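Local coordinates for uncharacterized protein Atu1656 (Agrobacterium tumefaciens, PDB 2OJH) that is of unknown function but, as a putative TolB-family six-bladed beta-propeller, may serve in protein-protein recognition, at residues A[241-253]-A[263-275]. Sequence-based numbering, arbitrary orientation. Where two conformers were deposited one is given.
Sequences FDHPRDLDVRVQL and TLFDLFGGQGTMN. With ACY (acetic acid), chain B; ACY (acetic acid), chain C.
Leu247 to Gln252 pair with Thr263 to Gly269 as the antiparallel hairpin formed by the two outer strands of one blade of a beta-propeller, and the loops before Leu247 and after Gly269 carry the contact on to a polar cluster. Two bulges interrupt the regular pairing. At one end Leu264 and Phe265 both face Val251, a classic beta bulge; at the other, Asp246 and Leu247 both face Gly269, a G1 bulge in which the Leu247 and Gly269 backbones exchange two nearly straight hydrogen bonds. On one face of the sheet Val251 lies alongside Phe265, its CB 4.0 Å from the ring centroid in a CH-pi contact, while Val249 CG2 meets Leu267 CD2 at 3.6 Å. The opposite face is more polar: the hydroxyl OG1 of Thr263 donates to Gln252 OE1 at 2.7 Å, in the amide plane and on a lone pair. At the other end of this face, Phe268, with CG anti to its backbone N (chi1 -176°), swings its ring back until Asp246 CB touches Phe268 CZ at 3.6 Å; the Asp246 carboxylate forms a salt bridge with Arg21. In the loops, His243 stacks on Trp220, and Gln271 OE1 accepts from His243 ND1 (3.0 Å) and Asn275 ND2 (2.9 Å), from opposite faces of its amide plane. Together these donors hold the amide in place, Asn275 from within its own segment, while the bent His243 bond and that from Gln271 N to Pro244 O join the loops.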
loop_
_atom_site.group_PDB
_atom_site.type_symbol
_atom_site.label_atom_id
_atom_site.label_comp_id
_atom_site.label_asym_id
_atom_site.label_seq_id
_atom_site.Cartn_x
_atom_site.Cartn_y
_atom_site.Cartn_z
ATOM N N PHE A 241 16.724 -7.700 5.478
ATOM C CA PHE A 241 16.622 -6.460 6.232
ATOM C C PHE A 241 15.798 -5.473 5.449
ATOM O O PHE A 241 16.019 -5.276 4.260
ATOM C CB PHE A 241 18.010 -5.848 6.574
ATOM C CG PHE A 241 17.923 -4.604 7.424
ATOM C CD1 PHE A 241 17.778 -4.698 8.805
ATOM C CD2 PHE A 241 17.913 -3.331 6.836
ATOM C CE1 PHE A 241 17.647 -3.544 9.595
ATOM C CE2 PHE A 241 17.792 -2.176 7.615
ATOM C CZ PHE A 241 17.655 -2.292 9.003
ATOM N N ASP A 242 14.848 -4.853 6.122
ATOM C CA ASP A 242 13.979 -3.875 5.489
ATOM C C ASP A 242 13.120 -4.551 4.383
ATOM O O ASP A 242 12.760 -5.721 4.514
ATOM C CB ASP A 242 14.828 -2.754 4.925
ATOM C CG ASP A 242 14.261 -1.409 5.205
ATOM O OD1 ASP A 242 13.094 -1.312 5.633
ATOM O OD2 ASP A 242 14.994 -0.421 5.029
ATOM N N HIS A 243 12.802 -3.823 3.312
ATOM C CA HIS A 243 11.921 -4.354 2.244
ATOM C C HIS A 243 12.470 -4.117 0.815
ATOM O O HIS A 243 11.976 -3.263 0.071
ATOM C CB HIS A 243 10.525 -3.758 2.375
ATOM C CG HIS A 243 10.493 -2.259 2.408
ATOM N ND1 HIS A 243 9.836 -1.507 1.459
ATOM C CD2 HIS A 243 11.002 -1.372 3.294
ATOM C CE1 HIS A 243 9.941 -0.224 1.755
ATOM N NE2 HIS A 243 10.638 -0.114 2.867
ATOM N N PRO A 244 13.500 -4.855 0.447
ATOM C CA PRO A 244 14.179 -4.690 -0.832
ATOM C C PRO A 244 13.360 -5.142 -2.068
ATOM O O PRO A 244 12.305 -5.800 -1.940
ATOM C CB PRO A 244 15.391 -5.623 -0.687
ATOM C CG PRO A 244 15.519 -5.863 0.772
ATOM C CD PRO A 244 14.122 -5.929 1.233
ATOM N N ARG A 245 13.888 -4.798 -3.242
ATOM C CA ARG A 245 13.407 -5.299 -4.520
ATOM C C ARG A 245 13.900 -6.700 -4.767
ATOM O O ARG A 245 14.848 -7.153 -4.123
ATOM C CB ARG A 245 13.998 -4.462 -5.642
ATOM C CG ARG A 245 13.553 -3.045 -5.651
ATOM C CD ARG A 245 13.730 -2.485 -7.037
ATOM N NE ARG A 245 13.130 -1.172 -7.091
ATOM C CZ ARG A 245 11.820 -0.949 -7.040
ATOM N NH1 ARG A 245 10.951 -1.959 -6.968
ATOM N NH2 ARG A 245 11.379 0.299 -7.066
ATOM N N ASP A 246 13.275 -7.351 -5.746
ATOM C CA ASP A 246 13.871 -8.478 -6.476
ATOM C C ASP A 246 14.390 -9.616 -5.626
ATOM O O ASP A 246 15.544 -10.060 -5.791
ATOM C CB ASP A 246 14.953 -7.990 -7.463
ATOM C CG ASP A 246 14.417 -6.990 -8.491
ATOM O OD1 ASP A 246 13.212 -6.986 -8.792
ATOM O OD2 ASP A 246 15.212 -6.198 -9.022
ATOM N N LEU A 247 13.531 -10.102 -4.731
ATOM C CA LEU A 247 13.856 -11.308 -3.948
ATOM C C LEU A 247 12.730 -12.315 -4.091
ATOM O O LEU A 247 11.612 -11.952 -4.462
ATOM C CB LEU A 247 13.994 -10.930 -2.466
ATOM C CG LEU A 247 15.123 -9.963 -2.099
ATOM C CD1 LEU A 247 14.913 -9.446 -0.693
ATOM C CD2 LEU A 247 16.448 -10.693 -2.210
ATOM N N ASP A 248 13.037 -13.561 -3.776
ATOM C CA ASP A 248 12.055 -14.640 -3.719
ATOM C C ASP A 248 11.224 -14.455 -2.457
ATOM O O ASP A 248 11.731 -14.647 -1.346
ATOM C CB ASP A 248 12.788 -15.987 -3.730
ATOM C CG ASP A 248 13.364 -16.304 -5.090
ATOM O OD1 ASP A 248 12.656 -16.064 -6.086
ATOM O OD2 ASP A 248 14.515 -16.781 -5.168
ATOM N N VAL A 249 9.980 -13.992 -2.635
ATOM C CA VAL A 249 9.049 -13.776 -1.509
ATOM C C VAL A 249 7.791 -14.685 -1.600
ATOM O O VAL A 249 7.683 -15.506 -2.515
ATOM C CB VAL A 249 8.652 -12.285 -1.318
ATOM C CG1 VAL A 249 9.901 -11.411 -1.120
ATOM C CG2 VAL A 249 7.780 -11.752 -2.482
ATOM N N ARG A 250 6.896 -14.555 -0.616
ATOM C CA ARG A 250 5.638 -15.294 -0.561
ATOM C C ARG A 250 4.520 -14.276 -0.414
ATOM O O ARG A 250 4.631 -13.379 0.408
ATOM C CB ARG A 250 5.613 -16.225 0.654
ATOM C CG ARG A 250 6.670 -17.327 0.663
ATOM C CD ARG A 250 6.746 -18.017 2.033
ATOM N NE ARG A 250 7.378 -19.338 1.975
ATOM C CZ ARG A 250 8.690 -19.568 2.041
ATOM N NH1 ARG A 250 9.553 -18.563 2.155
ATOM N NH2 ARG A 250 9.144 -20.816 1.988
ATOM N N VAL A 251 3.464 -14.398 -1.214
ATOM C CA VAL A 251 2.265 -13.592 -1.034
ATOM C C VAL A 251 1.359 -14.454 -0.144
ATOM O O VAL A 251 1.019 -15.592 -0.497
ATOM C CB VAL A 251 1.615 -13.201 -2.378
ATOM C CG1 VAL A 251 0.272 -12.480 -2.177
ATOM C CG2 VAL A 251 2.576 -12.309 -3.196
ATOM N N GLN A 252 1.020 -13.907 1.024
ATOM C CA GLN A 252 0.310 -14.625 2.044
ATOM C C GLN A 252 -1.079 -14.076 2.228
ATOM O O GLN A 252 -1.348 -12.916 1.909
ATOM C CB GLN A 252 1.022 -14.478 3.392
ATOM C CG GLN A 252 2.478 -14.822 3.394
ATOM C CD GLN A 252 2.693 -16.295 3.428
ATOM O OE1 GLN A 252 2.847 -16.912 2.391
ATOM N NE2 GLN A 252 2.668 -16.885 4.616
ATOM N N LEU A 253 -1.943 -14.913 2.798
ATOM C CA LEU A 253 -3.293 -14.509 3.154
ATOM C C LEU A 253 -3.611 -15.104 4.519
ATOM O O LEU A 253 -3.158 -16.224 4.845
ATOM C CB LEU A 253 -4.303 -15.020 2.113
ATOM C CG LEU A 253 -5.717 -14.414 2.075
ATOM C CD1 LEU A 253 -5.680 -13.048 1.497
ATOM C CD2 LEU A 253 -6.714 -15.279 1.249
ATOM N N THR A 263 0.051 -19.510 2.163
ATOM C CA THR A 263 0.770 -18.947 1.013
ATOM C C THR A 263 -0.112 -19.064 -0.212
ATOM O O THR A 263 -0.499 -20.162 -0.613
ATOM C CB THR A 263 2.109 -19.679 0.780
ATOM O OG1 THR A 263 2.898 -19.556 1.965
ATOM C CG2 THR A 263 2.883 -19.061 -0.373
ATOM N N LEU A 264 -0.482 -17.932 -0.791
ATOM C CA LEU A 264 -1.242 -17.955 -2.019
ATOM C C LEU A 264 -0.319 -18.362 -3.171
ATOM O O LEU A 264 -0.649 -19.268 -3.939
ATOM C CB LEU A 264 -1.880 -16.575 -2.276
ATOM C CG LEU A 264 -2.912 -16.212 -1.222
ATOM C CD1 LEU A 264 -3.538 -14.813 -1.583
ATOM C CD2 LEU A 264 -4.010 -17.267 -1.063
ATOM N N PHE A 265 0.840 -17.709 -3.308
ATOM C CA PHE A 265 1.821 -18.118 -4.322
ATOM C C PHE A 265 3.206 -17.569 -3.958
ATOM O O PHE A 265 3.295 -16.631 -3.187
ATOM C CB PHE A 265 1.393 -17.646 -5.717
ATOM C CG PHE A 265 0.881 -16.229 -5.751
ATOM C CD1 PHE A 265 -0.470 -15.973 -5.546
ATOM C CD2 PHE A 265 1.744 -15.160 -5.995
ATOM C CE1 PHE A 265 -0.959 -14.659 -5.582
ATOM C CE2 PHE A 265 1.266 -13.846 -6.045
ATOM C CZ PHE A 265 -0.087 -13.606 -5.822
ATOM N N ASP A 266 4.264 -18.210 -4.477
ATOM C CA ASP A 266 5.616 -17.641 -4.480
ATOM C C ASP A 266 5.697 -16.559 -5.545
ATOM O O ASP A 266 4.950 -16.580 -6.529
ATOM C CB ASP A 266 6.649 -18.682 -4.815
ATOM C CG ASP A 266 6.746 -19.779 -3.763
ATOM O OD1 ASP A 266 6.309 -19.561 -2.618
ATOM O OD2 ASP A 266 7.264 -20.863 -4.095
ATOM N N LEU A 267 6.631 -15.640 -5.373
ATOM C CA LEU A 267 6.745 -14.512 -6.281
ATOM C C LEU A 267 8.161 -13.925 -6.244
ATOM O O LEU A 267 8.822 -13.899 -5.193
ATOM C CB LEU A 267 5.700 -13.457 -5.931
ATOM C CG LEU A 267 5.762 -12.119 -6.646
ATOM C CD1 LEU A 267 4.388 -11.652 -7.073
ATOM C CD2 LEU A 267 6.388 -11.066 -5.747
ATOM N N PHE A 268 8.622 -13.468 -7.403
ATOM C CA PHE A 268 9.868 -12.741 -7.477
ATOM C C PHE A 268 9.500 -11.272 -7.435
ATOM O O PHE A 268 8.775 -10.753 -8.313
ATOM C CB PHE A 268 10.641 -13.093 -8.740
ATOM C CG PHE A 268 11.988 -12.438 -8.805
ATOM C CD1 PHE A 268 13.060 -12.967 -8.094
ATOM C CD2 PHE A 268 12.171 -11.288 -9.545
ATOM C CE1 PHE A 268 14.299 -12.369 -8.137
ATOM C CE2 PHE A 268 13.418 -10.664 -9.595
ATOM C CZ PHE A 268 14.481 -11.209 -8.890
ATOM N N GLY A 269 9.944 -10.610 -6.368
ATOM C CA GLY A 269 9.562 -9.220 -6.131
ATOM C C GLY A 269 9.831 -8.796 -4.694
ATOM O O GLY A 269 10.918 -9.038 -4.157
ATOM N N GLY A 270 8.830 -8.196 -4.069
ATOM C CA GLY A 270 8.988 -7.574 -2.758
ATOM C C GLY A 270 8.617 -6.121 -2.920
ATOM O O GLY A 270 7.433 -5.798 -3.040
ATOM N N GLN A 271 9.615 -5.245 -2.931
ATOM C CA GLN A 271 9.301 -3.819 -3.105
ATOM C C GLN A 271 8.583 -3.645 -4.454
ATOM O O GLN A 271 9.054 -4.162 -5.472
ATOM C CB GLN A 271 10.591 -2.995 -3.048
ATOM C CG GLN A 271 10.401 -1.497 -3.426
ATOM C CD GLN A 271 9.661 -0.731 -2.346
ATOM O OE1 GLN A 271 9.119 -1.323 -1.416
ATOM N NE2 GLN A 271 9.672 0.593 -2.435
ATOM N N GLY A 272 7.480 -2.899 -4.456
ATOM C CA GLY A 272 6.683 -2.663 -5.670
ATOM C C GLY A 272 5.522 -3.645 -5.862
ATOM O O GLY A 272 4.505 -3.312 -6.504
ATOM N N THR A 273 5.667 -4.855 -5.327
ATOM C CA THR A 273 4.657 -5.902 -5.502
ATOM C C THR A 273 3.272 -5.402 -5.044
ATOM O O THR A 273 2.281 -5.527 -5.780
ATOM C CB THR A 273 5.098 -7.223 -4.786
ATOM O OG1 THR A 273 6.230 -7.741 -5.477
ATOM C CG2 THR A 273 4.010 -8.287 -4.799
HETATM N N MSE A 274 3.188 -4.832 -3.837
HETATM C CA MSE A 274 1.895 -4.365 -3.320
HETATM C C MSE A 274 2.052 -3.311 -2.216
HETATM O O MSE A 274 1.445 -3.445 -1.145
HETATM C CB MSE A 274 1.006 -5.540 -2.821
HETATM C CG MSE A 274 1.580 -6.301 -1.679
HETATM SE SE MSE A 274 0.379 -7.732 -1.053
HETATM C CE MSE A 274 0.247 -8.723 -2.770
ATOM N N ASN A 275 2.839 -2.248 -2.445
ATOM C CA ASN A 275 3.064 -1.333 -1.304
ATOM C C ASN A 275 1.781 -0.717 -0.797
ATOM O O ASN A 275 1.625 -0.481 0.413
ATOM C CB ASN A 275 4.044 -0.193 -1.634
ATOM C CG ASN A 275 5.381 -0.700 -1.991
ATOM O OD1 ASN A 275 5.585 -1.164 -3.115
ATOM N ND2 ASN A 275 6.312 -0.656 -1.035
HETATM C C ACY B . 13.540 -4.665 9.445
HETATM O O ACY B . 13.263 -3.477 9.137
HETATM O OXT ACY B . 14.041 -5.499 8.660
HETATM C CH3 ACY B . 13.254 -5.135 10.842
HETATM C C ACY C . 9.487 3.390 4.446
HETATM O O ACY C . 9.187 3.708 3.270
HETATM O OXT ACY C . 9.919 2.279 4.793
HETATM C CH3 ACY C . 9.315 4.389 5.535
HETATM O O HOH W 1 10.674 -6.091 -6.392
#